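Local coordinates for tubulin-like protein CetZ1 (Haloferax volcanii, PDB 4B46) that controls archaeal cell shape as a GTP-binding relative of tubulin and is essential for the rod-shaped cell type needed for efficient swimming, at residues Asn269-Leu274 with His305-Gly310; Val231-Glu236 with Lys339-Ile344; Arg32-Val37 with Lys48-Asp53. One frame throughout, in Å; residues are numbered along the deposited sequence.

Contact 1: Asn269-Leu274 with His305-Gly310; sequences NRITSL and HLNRKG
Arg270 meets His305 through its guanidinium. His305 CB lies over one face of that group, 3.8 Å above the plane and offset toward its rim. The guanidinium and imidazole planes are nearly perpendicular, at 87°, and Arg270 NH1 comes to the ring edge, 4.1 Å from His305 CD2. Arg270 NH2 is modelled too close to His305 O, so that detail is doubtful. With CG2 anti to the backbone N and CG1 beside it (chi1 -73°), Ile271 puts one branch on Gly310 and the other on Asn307. Ile271 CD1 reaches Asn307 OD1 at 3.5 Å, and Ile271 CG2 rests 3.5 Å from Gly310 C. A side chain on Gly310 would run into Ile271 CB. Cutting Ile271 to an alanine is likely to open a gap beside Gly310 and take the apolar cover from the Asn307 side chain. Thr272 adds CG2, 3.8 Å from Gly310 O. Asn307 is the N-cap of helix 308-322: its OD1 accepts from Gly310 N at 2.9 Å, with the donor above the carbonyl plane. Asn307 ND2 is hydrogen-bonded to Thr268 OG1 of helix 265-280. The contact joins that helix to the start of helix 308-322. Leu274 and His305 both touch Val340 of strand 339-347.

Contact 2: Val231-Glu236 with Lys339-Ile344; sequences VGYASE and KVAGVI
Val231-Glu236 and Lys339-Ile344 pair as antiparallel strands in the sheet of the tubulin-like C-terminal domain. Their axes approach to 4.6 Å, with directions 169° apart. Three hydrogen-bonded pairs alternate with two non-hydrogen-bonded ones. Gly232 with Ile344, Ala234 with Gly342 and Glu236 with Val340 each exchange two backbone bonds. The shortest runs from Gly342 N to Ala234 O, at 2.7 Å. CA-H...O contacts fill in between, such as Ser235 CA to Val340 O at 3.2 Å.

The non-hydrogen-bonded pairs put side chains on one face. Tyr233 turns its ring edge to Val343, and Val343 CG2 lies in the ring plane, 3.5 Å from Tyr233 CD2. With CG anti to the backbone N (chi1 173°), the ring also reaches across to the neighbouring strand, where Tyr233 CE2 is 4.1 Å from Ala341 CB. Ser235 CB meets the same methyl, Ala341 CB, at 3.8 Å. At the other end Val231 CG1 touches Val343 CG1 at 4.0 Å.

Helix 179-198 packs on this face, with Val196 touching both Tyr233 and Val343. Helix 265-280 packs against the face of Ala234, Val340 and Ile344. Strand 294-301 continues the sheet beyond 339-347, bonding to the backbone of Ala341 and Val343. Val231 N is held by Thr284 OG1 in a hydrogen bond.

Contact 3: Arg32-Val37 with Lys48-Asp53; sequences RAAVAV and KNIPKD
This contact belongs to a beta-alpha-beta crossover in the Rossmann-like GTPase domain. Strand 31-38 runs into helix 41-45, and the chain then returns to strand 55-57, which lies parallel beside it. Ile50 sits in the loop before that returning strand and packs onto Ala34 and Ala36.

Alternation along the strand sets the surface. Ala34 and Ala36 point toward the loop, while Val35 points away. The two methyls are small, and one isoleucine spans them both. Ile50 CD1 touches Ala36 CB at 3.9 Å. Ile50 CG1 stands more loosely off the other methyl, 4.4 Å from Ala34 CB. The chain is extended beyond CB (chi2 -179°), which pushes CD1 out toward the strand, where it meets the Ala36 methyl. The CG2 branch instead drops onto the backbone. Ile50 CG2 lies 4.2 Å from Ala36 N and 4.4 Å from Val35 CA. No hydrogen bond links the two segments, and the contact is apolar.

Helix 9-26 flanks the site, with Val16 and Val20 touching Ala34. Asp17 of that helix accepts from Lys48 N and Asn49 N, and weakly from Ile50 N, and so positions the loop. Arg55 NH2 gives a hydrogen bond to Ile50 O.

The nucleotide is nearby but not in contact. The side chain of Ala36 is about 11 Å from the bound GDP and about 5 Å from Gly13, a GTP-binding residue. The contact is therefore near the glycine-rich turn of the nucleotide site, without reaching the ligand.

Ala34 O is buried here with no polar partner in the model. Apolar carbons cover it instead: Ile50 CG2 is 3.8 Å from Ala34 O, and Pro51 CD is 4.3 Å from the same oxygen, Ala34 O.

Contact 3 comes first along the chain and closes before the other two open. It lies in the GTPase domain. Contacts 1 and 2 lie in the C-terminal domain, and contact 1 is nested inside the chain loop that contact 2 closes. Their centres are about 12 Å apart, and they touch. Leu274 CD1 of contact 1 packs 3.5 Å from Val340 CG1 of contact 2, so helix 265-280 lies on the strand pair. Contact 3 is remote, its centre about 28 Å from that of contact 2 and about 37 Å from that of contact 1. Contacts 2 and 3 reach one mixed sheet: strand 31-38 in its GTPase part, strands 228-237 and 339-347 in its C-terminal part.

Contact 1: Asn269-Leu274 with His305-Gly310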
loop_
_atom_site.group_PDB
_atom_site.type_symbol
_atom_site.label_atom_id
_atom_site.label_comp_id
_atom_site.label_asym_id
_atom_site.label_seq_id
_atom_site.Cartn_x
_atom_site.Cartn_y
_atom_site.Cartn_z
ATOM N N ASN A 269 2.917 27.369 11.056
ATOM C CA ASN A 269 2.544 27.663 9.672
ATOM C C ASN A 269 3.149 26.702 8.640
ATOM O O ASN A 269 2.505 26.359 7.648
ATOM C CB ASN A 269 2.899 29.108 9.312
ATOM C CG ASN A 269 2.140 30.117 10.146
ATOM O OD1 ASN A 269 1.069 29.820 10.677
ATOM N ND2 ASN A 269 2.691 31.321 10.269
ATOM N N ARG A 270 4.388 26.282 8.866
ATOM C CA ARG A 270 5.034 25.322 7.978
ATOM C C ARG A 270 4.271 23.998 7.992
ATOM O O ARG A 270 4.054 23.372 6.952
ATOM C CB ARG A 270 6.484 25.097 8.414
ATOM C CG ARG A 270 7.278 24.176 7.498
ATOM C CD ARG A 270 8.369 23.433 8.253
ATOM N NE ARG A 270 7.820 22.737 9.413
ATOM C CZ ARG A 270 7.994 23.129 10.671
ATOM N NH1 ARG A 270 8.720 24.207 10.938
ATOM N NH2 ARG A 270 7.446 22.440 11.662
ATOM N N ILE A 271 3.864 23.579 9.185
ATOM C CA ILE A 271 3.106 22.353 9.350
ATOM C C ILE A 271 1.745 22.434 8.676
ATOM O O ILE A 271 1.356 21.526 7.946
ATOM C CB ILE A 271 2.912 22.006 10.835
ATOM C CG1 ILE A 271 4.223 21.500 11.434
ATOM C CG2 ILE A 271 1.818 20.956 11.002
ATOM C CD1 ILE A 271 4.132 21.174 12.921
ATOM N N THR A 272 1.014 23.516 8.921
ATOM C CA THR A 272 -0.317 23.623 8.342
ATOM C C THR A 272 -0.241 23.702 6.820
ATOM O O THR A 272 -1.130 23.210 6.125
ATOM C CB THR A 272 -1.109 24.812 8.912
ATOM O OG1 THR A 272 -0.364 26.021 8.733
ATOM C CG2 THR A 272 -1.364 24.604 10.382
ATOM N N SER A 273 0.830 24.311 6.311
ATOM C CA SER A 273 1.081 24.358 4.868
ATOM C C SER A 273 1.313 22.978 4.254
ATOM O O SER A 273 0.759 22.666 3.201
ATOM C CB SER A 273 2.264 25.278 4.548
ATOM O OG SER A 273 1.879 26.638 4.649
ATOM N N LEU A 274 2.147 22.162 4.897
ATOM C CA LEU A 274 2.358 20.792 4.440
ATOM C C LEU A 274 1.055 19.998 4.447
ATOM O O LEU A 274 0.802 19.199 3.544
ATOM C CB LEU A 274 3.372 20.070 5.323
ATOM C CG LEU A 274 4.866 20.236 5.072
ATOM C CD1 LEU A 274 5.604 19.294 6.004
ATOM C CD2 LEU A 274 5.233 19.956 3.610
ATOM N N HIS A 305 11.400 20.819 14.632
ATOM C CA HIS A 305 10.518 21.379 13.610
ATOM C C HIS A 305 9.117 20.776 13.651
ATOM O O HIS A 305 8.409 20.768 12.648
ATOM C CB HIS A 305 11.124 21.202 12.215
ATOM C CG HIS A 305 12.403 21.953 12.014
ATOM N ND1 HIS A 305 13.635 21.335 12.005
ATOM C CD2 HIS A 305 12.642 23.271 11.823
ATOM C CE1 HIS A 305 14.578 22.239 11.813
ATOM N NE2 HIS A 305 14.003 23.422 11.698
ATOM N N LEU A 306 8.727 20.256 14.811
ATOM C CA LEU A 306 7.380 19.733 15.017
ATOM C C LEU A 306 6.797 20.390 16.261
ATOM O O LEU A 306 7.525 20.673 17.205
ATOM C CB LEU A 306 7.416 18.218 15.229
ATOM C CG LEU A 306 7.983 17.298 14.150
ATOM C CD1 LEU A 306 8.116 15.860 14.673
ATOM C CD2 LEU A 306 7.129 17.325 12.897
ATOM N N ASN A 307 5.493 20.650 16.259
ATOM C CA ASN A 307 4.820 21.130 17.466
ATOM C C ASN A 307 3.372 20.660 17.537
ATOM O O ASN A 307 2.863 20.080 16.576
ATOM C CB ASN A 307 4.955 22.656 17.651
ATOM C CG ASN A 307 4.165 23.473 16.629
ATOM O OD1 ASN A 307 3.384 22.949 15.839
ATOM N ND2 ASN A 307 4.370 24.787 16.659
ATOM N N ARG A 308 2.717 20.886 18.672
ATOM C CA ARG A 308 1.351 20.402 18.843
ATOM C C ARG A 308 0.356 21.278 18.090
ATOM O O ARG A 308 -0.624 20.787 17.534
ATOM C CB ARG A 308 0.965 20.322 20.325
ATOM C CG ARG A 308 -0.407 19.687 20.535
ATOM C CD ARG A 308 -0.841 19.617 21.996
ATOM N NE ARG A 308 -2.040 18.790 22.131
ATOM C CZ ARG A 308 -3.286 19.254 22.098
ATOM N NH1 ARG A 308 -3.512 20.553 21.952
ATOM N NH2 ARG A 308 -4.310 18.415 22.219
ATOM N N LYS A 309 0.626 22.576 18.066
ATOM C CA LYS A 309 -0.305 23.543 17.501
ATOM C C LYS A 309 -0.556 23.315 16.010
ATOM O O LYS A 309 -1.687 23.420 15.543
ATOM C CB LYS A 309 0.211 24.962 17.745
ATOM C CG LYS A 309 -0.784 26.063 17.422
ATOM C CD LYS A 309 -0.318 27.397 17.996
ATOM C CE LYS A 309 -1.282 28.515 17.645
ATOM N NZ LYS A 309 -0.942 29.784 18.351
ATOM N N GLY A 310 0.500 23.002 15.267
ATOM C CA GLY A 310 0.371 22.790 13.834
ATOM C C GLY A 310 -0.511 21.599 13.559
ATOM O O GLY A 310 -1.365 21.627 12.673
#

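Contact 2: Val231-Glu236 with Lys339-Ile344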
loop_
_atom_site.group_PDB
_atom_site.type_symbol
_atom_site.label_atom_id
_atom_site.label_comp_id
_atom_site.label_asym_id
_atom_site.label_seq_id
_atom_site.Cartn_x
_atom_site.Cartn_y
_atom_site.Cartn_z
ATOM N N VAL A 231 -3.783 7.815 0.129
ATOM C CA VAL A 231 -2.818 8.583 0.904
ATOM C C VAL A 231 -2.380 9.877 0.211
ATOM O O VAL A 231 -2.019 9.869 -0.964
ATOM C CB VAL A 231 -1.585 7.715 1.274
ATOM C CG1 VAL A 231 -0.451 8.564 1.800
ATOM C CG2 VAL A 231 -1.981 6.660 2.307
ATOM N N GLY A 232 -2.424 10.988 0.953
ATOM C CA GLY A 232 -1.882 12.250 0.476
ATOM C C GLY A 232 -0.532 12.491 1.109
ATOM O O GLY A 232 -0.260 11.966 2.190
ATOM N N TYR A 233 0.315 13.288 0.465
ATOM C CA TYR A 233 1.707 13.390 0.905
ATOM C C TYR A 233 2.366 14.661 0.416
ATOM O O TYR A 233 2.284 14.996 -0.760
ATOM C CB TYR A 233 2.504 12.170 0.396
ATOM C CG TYR A 233 4.014 12.216 0.624
ATOM C CD1 TYR A 233 4.863 12.816 -0.296
ATOM C CD2 TYR A 233 4.590 11.599 1.736
ATOM C CE1 TYR A 233 6.237 12.850 -0.100
ATOM C CE2 TYR A 233 5.966 11.615 1.932
ATOM C CZ TYR A 233 6.778 12.243 1.015
ATOM O OH TYR A 233 8.138 12.269 1.210
ATOM N N ALA A 234 3.040 15.355 1.326
ATOM C CA ALA A 234 3.900 16.464 0.952
ATOM C C ALA A 234 5.121 16.484 1.859
ATOM O O ALA A 234 5.058 16.066 3.010
ATOM C CB ALA A 234 3.146 17.791 1.025
ATOM N N SER A 235 6.242 16.957 1.335
ATOM C CA SER A 235 7.453 17.042 2.137
ATOM C C SER A 235 8.291 18.229 1.710
ATOM O O SER A 235 8.151 18.732 0.597
ATOM C CB SER A 235 8.274 15.759 2.015
ATOM O OG SER A 235 8.879 15.660 0.747
ATOM N N GLU A 236 9.161 18.672 2.606
ATOM C CA GLU A 236 10.094 19.740 2.290
ATOM C C GLU A 236 11.300 19.696 3.221
ATOM O O GLU A 236 11.218 19.192 4.346
ATOM C CB GLU A 236 9.406 21.097 2.392
ATOM C CG GLU A 236 8.845 21.406 3.753
ATOM C CD GLU A 236 8.259 22.795 3.823
ATOM O OE1 GLU A 236 8.753 23.691 3.104
ATOM O OE2 GLU A 236 7.299 22.989 4.593
ATOM N N LYS A 339 14.349 16.489 6.457
ATOM C CA LYS A 339 13.070 16.742 5.805
ATOM C C LYS A 339 11.930 16.706 6.811
ATOM O O LYS A 339 11.991 15.984 7.807
ATOM C CB LYS A 339 12.788 15.683 4.738
ATOM C CG LYS A 339 13.536 15.850 3.438
ATOM C CD LYS A 339 13.078 14.786 2.457
ATOM C CE LYS A 339 13.814 14.874 1.131
ATOM N NZ LYS A 339 13.345 13.812 0.187
ATOM N N VAL A 340 10.890 17.489 6.547
ATOM C CA VAL A 340 9.624 17.311 7.236
ATOM C C VAL A 340 8.603 16.814 6.218
ATOM O O VAL A 340 8.477 17.372 5.127
ATOM C CB VAL A 340 9.128 18.607 7.907
ATOM C CG1 VAL A 340 7.804 18.357 8.619
ATOM C CG2 VAL A 340 10.161 19.127 8.896
ATOM N N ALA A 341 7.895 15.747 6.560
ATOM C CA ALA A 341 6.896 15.193 5.659
ATOM C C ALA A 341 5.546 15.101 6.355
ATOM O O ALA A 341 5.469 14.734 7.531
ATOM C CB ALA A 341 7.332 13.824 5.164
ATOM N N GLY A 342 4.490 15.449 5.628
ATOM C CA GLY A 342 3.136 15.292 6.126
ATOM C C GLY A 342 2.391 14.264 5.299
ATOM O O GLY A 342 2.400 14.329 4.067
ATOM N N VAL A 343 1.761 13.304 5.972
ATOM C CA VAL A 343 0.971 12.293 5.290
ATOM C C VAL A 343 -0.450 12.336 5.807
ATOM O O VAL A 343 -0.683 12.451 7.004
ATOM C CB VAL A 343 1.567 10.873 5.496
ATOM C CG1 VAL A 343 0.475 9.804 5.539
ATOM C CG2 VAL A 343 2.580 10.559 4.401
ATOM N N ILE A 344 -1.410 12.253 4.903
ATOM C CA ILE A 344 -2.794 12.119 5.312
ATOM C C ILE A 344 -3.324 10.793 4.797
ATOM O O ILE A 344 -3.277 10.520 3.603
ATOM C CB ILE A 344 -3.656 13.272 4.772
ATOM C CG1 ILE A 344 -3.080 14.622 5.249
ATOM C CG2 ILE A 344 -5.096 13.107 5.235
ATOM C CD1 ILE A 344 -3.796 15.837 4.686
#

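Contact 3: Arg32-Val37 with Lys48-Asp53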
loop_
_atom_site.group_PDB
_atom_site.type_symbol
_atom_site.label_atom_id
_atom_site.label_comp_id
_atom_site.label_asym_id
_atom_site.label_seq_id
_atom_site.Cartn_x
_atom_site.Cartn_y
_atom_site.Cartn_z
ATOM N N ARG A 32 9.066 -6.050 9.659
ATOM C CA ARG A 32 9.515 -7.053 10.614
ATOM C C ARG A 32 9.731 -8.384 9.902
ATOM O O ARG A 32 10.544 -9.217 10.323
ATOM C CB ARG A 32 8.495 -7.201 11.745
ATOM C CG ARG A 32 8.903 -8.193 12.822
ATOM C CD ARG A 32 10.168 -7.762 13.541
ATOM N NE ARG A 32 10.754 -8.854 14.321
ATOM C CZ ARG A 32 11.907 -9.454 14.033
ATOM N NH1 ARG A 32 12.616 -9.065 12.985
ATOM N NH2 ARG A 32 12.357 -10.438 14.800
ATOM N N ALA A 33 8.999 -8.578 8.810
ATOM C CA ALA A 33 9.170 -9.762 7.977
ATOM C C ALA A 33 8.807 -9.427 6.545
ATOM O O ALA A 33 7.832 -8.724 6.294
ATOM C CB ALA A 33 8.299 -10.892 8.473
ATOM N N ALA A 34 9.588 -9.933 5.600
ATOM C CA ALA A 34 9.259 -9.740 4.194
ATOM C C ALA A 34 9.297 -11.069 3.433
ATOM O O ALA A 34 10.232 -11.853 3.578
ATOM C CB ALA A 34 10.181 -8.721 3.566
ATOM N N VAL A 35 8.256 -11.315 2.647
ATOM C CA VAL A 35 8.133 -12.538 1.854
ATOM C C VAL A 35 7.688 -12.161 0.437
ATOM O O VAL A 35 6.921 -11.211 0.264
ATOM C CB VAL A 35 7.121 -13.522 2.506
ATOM C CG1 VAL A 35 6.805 -14.687 1.578
ATOM C CG2 VAL A 35 7.667 -14.049 3.851
ATOM N N ALA A 36 8.197 -12.876 -0.565
ATOM C CA ALA A 36 7.819 -12.656 -1.966
ATOM C C ALA A 36 7.282 -13.954 -2.557
ATOM O O ALA A 36 7.901 -15.016 -2.410
ATOM C CB ALA A 36 9.017 -12.186 -2.773
ATOM N N VAL A 37 6.126 -13.870 -3.204
ATOM C CA VAL A 37 5.493 -15.040 -3.800
ATOM C C VAL A 37 5.319 -14.787 -5.284
ATOM O O VAL A 37 4.799 -13.743 -5.683
ATOM C CB VAL A 37 4.096 -15.317 -3.207
ATOM C CG1 VAL A 37 3.525 -16.623 -3.783
ATOM C CG2 VAL A 37 4.147 -15.379 -1.672
ATOM N N LYS A 48 16.573 -8.324 -4.316
ATOM C CA LYS A 48 17.879 -7.996 -3.761
ATOM C C LYS A 48 17.911 -8.075 -2.243
ATOM O O LYS A 48 18.949 -8.355 -1.651
ATOM C CB LYS A 48 18.288 -6.589 -4.208
ATOM C CG LYS A 48 18.404 -6.424 -5.709
ATOM C CD LYS A 48 18.659 -4.975 -6.084
ATOM C CE LYS A 48 18.770 -4.803 -7.595
ATOM N NZ LYS A 48 19.959 -5.503 -8.157
ATOM N N ASN A 49 16.767 -7.829 -1.618
ATOM C CA ASN A 49 16.718 -7.591 -0.181
ATOM C C ASN A 49 15.906 -8.619 0.587
ATOM O O ASN A 49 16.021 -8.731 1.800
ATOM C CB ASN A 49 16.153 -6.197 0.069
ATOM C CG ASN A 49 16.898 -5.136 -0.698
ATOM O OD1 ASN A 49 18.112 -5.016 -0.573
ATOM N ND2 ASN A 49 16.184 -4.383 -1.525
ATOM N N ILE A 50 15.069 -9.359 -0.121
ATOM C CA ILE A 50 14.257 -10.384 0.505
ATOM C C ILE A 50 15.059 -11.680 0.593
ATOM O O ILE A 50 15.603 -12.139 -0.404
ATOM C CB ILE A 50 12.948 -10.578 -0.279
ATOM C CG1 ILE A 50 12.163 -9.258 -0.271
ATOM C CG2 ILE A 50 12.138 -11.728 0.298
ATOM C CD1 ILE A 50 10.851 -9.292 -0.983
ATOM N N PRO A 51 15.162 -12.258 1.802
ATOM C CA PRO A 51 15.944 -13.488 2.003
ATOM C C PRO A 51 15.513 -14.604 1.047
ATOM O O PRO A 51 14.320 -14.754 0.794
ATOM C CB PRO A 51 15.620 -13.874 3.450
ATOM C CG PRO A 51 15.224 -12.593 4.109
ATOM C CD PRO A 51 14.513 -11.801 3.045
ATOM N N LYS A 52 16.466 -15.367 0.525
ATOM C CA LYS A 52 16.161 -16.411 -0.456
ATOM C C LYS A 52 15.153 -17.416 0.083
ATOM O O LYS A 52 14.297 -17.901 -0.646
ATOM C CB LYS A 52 17.436 -17.129 -0.908
ATOM C CG LYS A 52 18.519 -16.193 -1.425
ATOM C CD LYS A 52 19.638 -16.962 -2.117
ATOM C CE LYS A 52 20.806 -16.048 -2.458
ATOM N NZ LYS A 52 20.378 -14.886 -3.282
ATOM N N ASP A 53 15.253 -17.706 1.373
ATOM C CA ASP A 53 14.316 -18.600 2.043
ATOM C C ASP A 53 12.909 -18.005 2.175
ATOM O O ASP A 53 11.963 -18.720 2.504
ATOM C CB ASP A 53 14.864 -18.987 3.421
ATOM C CG ASP A 53 15.594 -17.842 4.094
ATOM O OD1 ASP A 53 16.809 -17.679 3.843
ATOM O OD2 ASP A 53 14.951 -17.097 4.863
#